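Local coordinates for protein LC-Est1C (Uncultured organism, PDB 3WYD) that hydrolyses carboxylic esters as a carboxylesterase of the alpha/beta hydrolase fold, the C-terminal catalytic domain of a longer metagenome-derived enzyme, at residues Phe37-Leu43 and Gly70-Pro76; Gly162-Val168 and Gly194-Val198. All coordinates share one frame; numbering follows the deposited sequence.

Interaction 1: residues Phe37-Leu43 and Gly70-Pro76; sequences FPLVIAL and GYIVACP
Pro38 and Tyr71 pack hard together just ahead of strand 72-76: Pro38 CG sits over one face of the phenol ring, 3.8 Å from the centroid of Tyr71, a CH-pi contact. Val40 CG2 crowds the same ring, 3.3 Å from Tyr71 CD2; chi1 of 179° sets CG1 anti to the backbone N and leaves CG2 against the ring. Beyond, Tyr71 OH is bonded to Asp213. From here the strands run as a regular parallel pair, stitched by Ile72 N to Pro38 O, Val40 N to Ile72 O (2.9 Å, 165°), Ala74 N to Val40 O and Ala42 N to Ala74 O. Leu39, Ile41, Ile72 and Ala74 share the face toward helix 88-103, with Ile41 CD1 3.7 Å from Ala74 CB; Val40 and Val73 take the other, against Phe62 of helix 57-69. The fit is looser at the C-terminal end, where Ala42 CB stands 4.1 Å from Cys75 SG and a water donates to Ala42 O and Pro76 O, acceptors that cannot pair with each other. Pro76 has no N-H, so the direct ladder stops at Ala42 N. The contact is an apolar, backbone-bonded pair of the alpha/beta hydrolase sheet, one bound water completing its end.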
# COMPACT_ATOMS: atom_id res chain seq x y z
N PHE A 37 -24.46 -16.06 -11.75
CA PHE A 37 -23.19 -15.78 -12.39
C PHE A 37 -22.05 -15.81 -11.35
O PHE A 37 -22.27 -15.48 -10.15
CB PHE A 37 -23.22 -14.40 -13.06
CG PHE A 37 -23.61 -14.43 -14.53
CD1 PHE A 37 -24.67 -15.20 -14.97
CD2 PHE A 37 -22.87 -13.73 -15.46
CE1 PHE A 37 -24.97 -15.29 -16.33
CE2 PHE A 37 -23.14 -13.86 -16.84
CZ PHE A 37 -24.22 -14.61 -17.26
N PRO A 38 -20.83 -16.11 -11.82
CA PRO A 38 -19.64 -15.93 -10.96
C PRO A 38 -19.28 -14.46 -10.81
O PRO A 38 -19.67 -13.63 -11.63
CB PRO A 38 -18.55 -16.65 -11.73
CG PRO A 38 -18.92 -16.33 -13.20
CD PRO A 38 -20.46 -16.44 -13.20
N LEU A 39 -18.63 -14.15 -9.70
CA LEU A 39 -18.30 -12.80 -9.36
C LEU A 39 -16.80 -12.75 -9.12
O LEU A 39 -16.27 -13.56 -8.34
CB LEU A 39 -19.02 -12.43 -8.08
CG LEU A 39 -18.70 -11.11 -7.38
CD1 LEU A 39 -18.88 -9.89 -8.35
CD2 LEU A 39 -19.52 -10.94 -6.10
N VAL A 40 -16.13 -11.75 -9.69
CA VAL A 40 -14.72 -11.47 -9.32
C VAL A 40 -14.61 -10.13 -8.65
O VAL A 40 -15.11 -9.12 -9.15
CB VAL A 40 -13.80 -11.49 -10.55
CG1 VAL A 40 -12.36 -11.19 -10.14
CG2 VAL A 40 -13.85 -12.77 -11.24
N ILE A 41 -13.96 -10.10 -7.50
CA ILE A 41 -13.62 -8.85 -6.84
C ILE A 41 -12.17 -8.56 -7.25
O ILE A 41 -11.30 -9.42 -7.06
CB ILE A 41 -13.70 -9.01 -5.30
CG1 ILE A 41 -15.12 -9.46 -4.88
CG2 ILE A 41 -13.23 -7.71 -4.63
CD1 ILE A 41 -16.27 -8.57 -5.40
N ALA A 42 -11.92 -7.39 -7.86
CA ALA A 42 -10.60 -7.02 -8.32
C ALA A 42 -10.15 -5.79 -7.54
O ALA A 42 -10.85 -4.77 -7.53
CB ALA A 42 -10.68 -6.70 -9.83
N LEU A 43 -9.03 -5.89 -6.83
CA LEU A 43 -8.51 -4.84 -5.93
C LEU A 43 -7.34 -4.12 -6.55
O LEU A 43 -6.34 -4.74 -6.92
CB LEU A 43 -8.05 -5.48 -4.61
CG LEU A 43 -9.11 -6.28 -3.85
CD1 LEU A 43 -8.54 -6.89 -2.56
CD2 LEU A 43 -10.42 -5.49 -3.57
N GLY A 70 -17.99 -14.54 -18.94
CA GLY A 70 -19.25 -14.37 -18.22
C GLY A 70 -19.13 -14.16 -16.72
O GLY A 70 -19.88 -14.73 -15.96
N TYR A 71 -18.23 -13.28 -16.32
CA TYR A 71 -18.12 -12.89 -14.92
C TYR A 71 -18.66 -11.51 -14.68
O TYR A 71 -18.32 -10.60 -15.46
CB TYR A 71 -16.62 -12.82 -14.52
CG TYR A 71 -15.93 -14.15 -14.39
CD1 TYR A 71 -15.52 -14.90 -15.51
CD2 TYR A 71 -15.79 -14.73 -13.13
CE1 TYR A 71 -14.93 -16.15 -15.36
CE2 TYR A 71 -15.21 -15.97 -12.97
CZ TYR A 71 -14.77 -16.68 -14.06
OH TYR A 71 -14.14 -17.89 -13.91
N ILE A 72 -19.40 -11.31 -13.59
CA ILE A 72 -19.64 -9.98 -13.05
C ILE A 72 -18.37 -9.59 -12.30
O ILE A 72 -17.75 -10.48 -11.69
CB ILE A 72 -20.84 -9.97 -12.09
CG1 ILE A 72 -22.10 -10.21 -12.92
CG2 ILE A 72 -20.95 -8.68 -11.36
CD1 ILE A 72 -23.35 -10.42 -12.09
N VAL A 73 -17.87 -8.36 -12.50
CA VAL A 73 -16.65 -7.89 -11.78
C VAL A 73 -17.03 -6.70 -10.92
O VAL A 73 -17.70 -5.77 -11.39
CB VAL A 73 -15.55 -7.43 -12.77
CG1 VAL A 73 -14.27 -7.01 -11.99
CG2 VAL A 73 -15.23 -8.54 -13.79
N ALA A 74 -16.62 -6.70 -9.65
CA ALA A 74 -16.72 -5.51 -8.82
C ALA A 74 -15.36 -5.02 -8.42
O ALA A 74 -14.51 -5.80 -7.96
CB ALA A 74 -17.59 -5.79 -7.54
N CYS A 75 -15.16 -3.72 -8.54
CA CYS A 75 -13.86 -3.09 -8.22
C CYS A 75 -14.06 -2.07 -7.12
O CYS A 75 -14.53 -0.93 -7.40
CB CYS A 75 -13.36 -2.39 -9.48
SG CYS A 75 -13.05 -3.55 -10.82
N PRO A 76 -13.88 -2.47 -5.85
CA PRO A 76 -14.02 -1.51 -4.74
C PRO A 76 -12.96 -0.38 -4.77
O PRO A 76 -11.85 -0.53 -5.30
CB PRO A 76 -13.78 -2.35 -3.49
CG PRO A 76 -13.85 -3.75 -3.92
CD PRO A 76 -13.56 -3.83 -5.40
O HOH W 1 -10.48 -2.09 -7.13

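Interaction 2: residues Gly162-Val168 and Gly194-Val198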
# COMPACT_ATOMS: atom_id res chain seq x y z
N GLY A 162 6.86 -10.84 -10.14
CA GLY A 162 8.05 -10.71 -11.00
C GLY A 162 9.32 -10.79 -10.19
O GLY A 162 9.40 -10.25 -9.09
N ASP A 163 10.36 -11.47 -10.69
CA ASP A 163 11.60 -11.60 -9.89
C ASP A 163 12.55 -10.43 -9.89
O ASP A 163 13.58 -10.47 -9.21
CB ASP A 163 12.36 -12.90 -10.21
CG ASP A 163 13.12 -12.83 -11.50
OD1 ASP A 163 13.08 -11.81 -12.19
OD2 ASP A 163 13.75 -13.86 -11.84
N ASN A 164 12.11 -9.35 -10.51
CA ASN A 164 12.87 -8.10 -10.48
C ASN A 164 11.99 -6.94 -10.05
O ASN A 164 12.18 -5.80 -10.47
CB ASN A 164 13.56 -7.84 -11.81
CG ASN A 164 14.70 -6.85 -11.66
OD1 ASN A 164 15.36 -6.82 -10.63
ND2 ASN A 164 14.95 -6.09 -12.69
N ASP A 165 11.06 -7.24 -9.15
CA ASP A 165 10.13 -6.23 -8.65
C ASP A 165 10.85 -5.42 -7.57
O ASP A 165 11.31 -5.98 -6.57
CB ASP A 165 8.95 -6.99 -8.06
CG ASP A 165 7.83 -6.09 -7.59
OD1 ASP A 165 8.12 -4.92 -7.24
OD2 ASP A 165 6.66 -6.56 -7.59
N LYS A 166 10.96 -4.10 -7.80
CA LYS A 166 11.68 -3.24 -6.87
C LYS A 166 10.77 -2.61 -5.83
O LYS A 166 11.25 -1.94 -4.90
CB LYS A 166 12.41 -2.14 -7.65
CG LYS A 166 13.31 -2.68 -8.74
CD LYS A 166 14.39 -3.51 -8.17
CE LYS A 166 15.50 -3.76 -9.20
NZ LYS A 166 16.46 -4.72 -8.63
N THR A 167 9.46 -2.76 -6.03
CA THR A 167 8.50 -2.16 -5.08
C THR A 167 8.13 -3.16 -3.98
O THR A 167 8.26 -2.88 -2.76
CB THR A 167 7.25 -1.71 -5.81
OG1 THR A 167 7.54 -0.61 -6.71
CG2 THR A 167 6.17 -1.22 -4.85
N VAL A 168 7.76 -4.37 -4.40
CA VAL A 168 7.48 -5.47 -3.46
C VAL A 168 8.46 -6.61 -3.82
O VAL A 168 8.34 -7.20 -4.88
CB VAL A 168 6.02 -5.98 -3.57
CG1 VAL A 168 5.82 -7.22 -2.59
CG2 VAL A 168 5.00 -4.85 -3.24
N GLY A 194 12.62 -11.60 -14.74
CA GLY A 194 12.75 -10.19 -15.16
C GLY A 194 11.51 -9.34 -14.89
O GLY A 194 11.52 -8.13 -15.18
N GLY A 195 10.42 -9.97 -14.44
CA GLY A 195 9.18 -9.21 -14.17
C GLY A 195 9.34 -8.10 -13.14
O GLY A 195 10.08 -8.22 -12.16
N ASP A 196 8.74 -6.95 -13.44
CA ASP A 196 8.78 -5.85 -12.51
C ASP A 196 7.43 -5.70 -11.88
O ASP A 196 6.60 -6.63 -11.93
CB ASP A 196 9.24 -4.54 -13.14
CG ASP A 196 8.37 -4.10 -14.29
OD1 ASP A 196 7.16 -4.39 -14.35
OD2 ASP A 196 8.91 -3.40 -15.18
N HIS A 197 7.27 -4.65 -11.09
CA HIS A 197 6.08 -4.53 -10.25
C HIS A 197 4.80 -4.48 -11.05
O HIS A 197 3.77 -5.03 -10.63
CB HIS A 197 6.17 -3.31 -9.31
CG HIS A 197 5.16 -3.33 -8.20
ND1 HIS A 197 5.01 -4.41 -7.37
CD2 HIS A 197 4.21 -2.43 -7.84
CE1 HIS A 197 4.05 -4.16 -6.49
NE2 HIS A 197 3.56 -2.96 -6.75
N VAL A 198 4.82 -3.75 -12.16
CA VAL A 198 3.58 -3.48 -12.88
C VAL A 198 3.36 -4.40 -14.09
O VAL A 198 2.23 -4.85 -14.26
CB VAL A 198 3.53 -2.01 -13.31
CG1 VAL A 198 2.25 -1.74 -14.15
CG2 VAL A 198 3.56 -1.11 -12.08
O HOH W 2 5.93 -8.30 -9.59
O HOH W 3 9.74 -2.78 -10.32
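His197 ND1 donates to Asp165 OD2 at 2.7 Å and 171°, almost straight, with the oxygen in the plane of the imidazole and its syn lone pair turned to the N-H. The carboxylate is twisted 57° from the ring. Its other oxygen, Asp165 OD1, is gripped by two backbone amides of its own loop: Thr167 N, 2.8 Å from Asp165 OD1, meets it nearly end-on along the C-O bond in an Asx turn, while Val168 N comes from above the carboxylate plane. Water 2 donates to Asp165 OD2 and to Asp196 O and accepts from Gly162 N, bridging the two segments through the same oxygen that His197 uses.

Further out, Asp163 OD1 accepts from Gly194 N at 2.6 Å. The Asp163 carboxyl group is folded between its backbone N and carbonyl carbon (chi1 77°), and the amide meets the oxygen on its syn side but well out of the carboxylate plane. Asn164 N bonds to Gly195 O, and at this crossing Gly162 and Gly195 come within 3.7 Å, CA to CA, a closeness that two residues without side chains permit.

Packing holds the imidazole from other directions. Thr167 CB lies over the centre of one face, 3.7 Å from the centroid of the His197 ring, and Val168 CG2 approaches His197 CE1 obliquely at 3.5 Å. Thr167 OG1 itself bonds to Thr167 OG1 of the second subunit, so the dimer interface adjoins this site.

On its far side His197 NE2 is bonded to Ser117 OG, on what looks like the nucleophile elbow. The Ser117-His197-Asp165 chain is consistent with the catalytic triad of a serine esterase, in which the carboxylate, positioned by its turn, would hold the histidine in orientation toward Ser117.

Overall arrangement
Going from the N terminus, interaction 1 closes first: strand 37-43 leads through helices 52-55 and 57-69 and returns as strand 72-76, a right-handed crossover joining neighbouring parallel strands near one edge of the sheet. Only later does interaction 2 open, so the two neither nest nor cross. It links the loops that follow strands 157-162 and 187-192, closing a loop of 25 residues that holds helix 171-181 and strand 187-192, at the other end of the sheet. The centres of interactions 1 and 2 are about 26 Å apart. Strand 110-116 lies beside 37-43 and leads to Ser117, the partner of His197, connecting the framework to the probable active site.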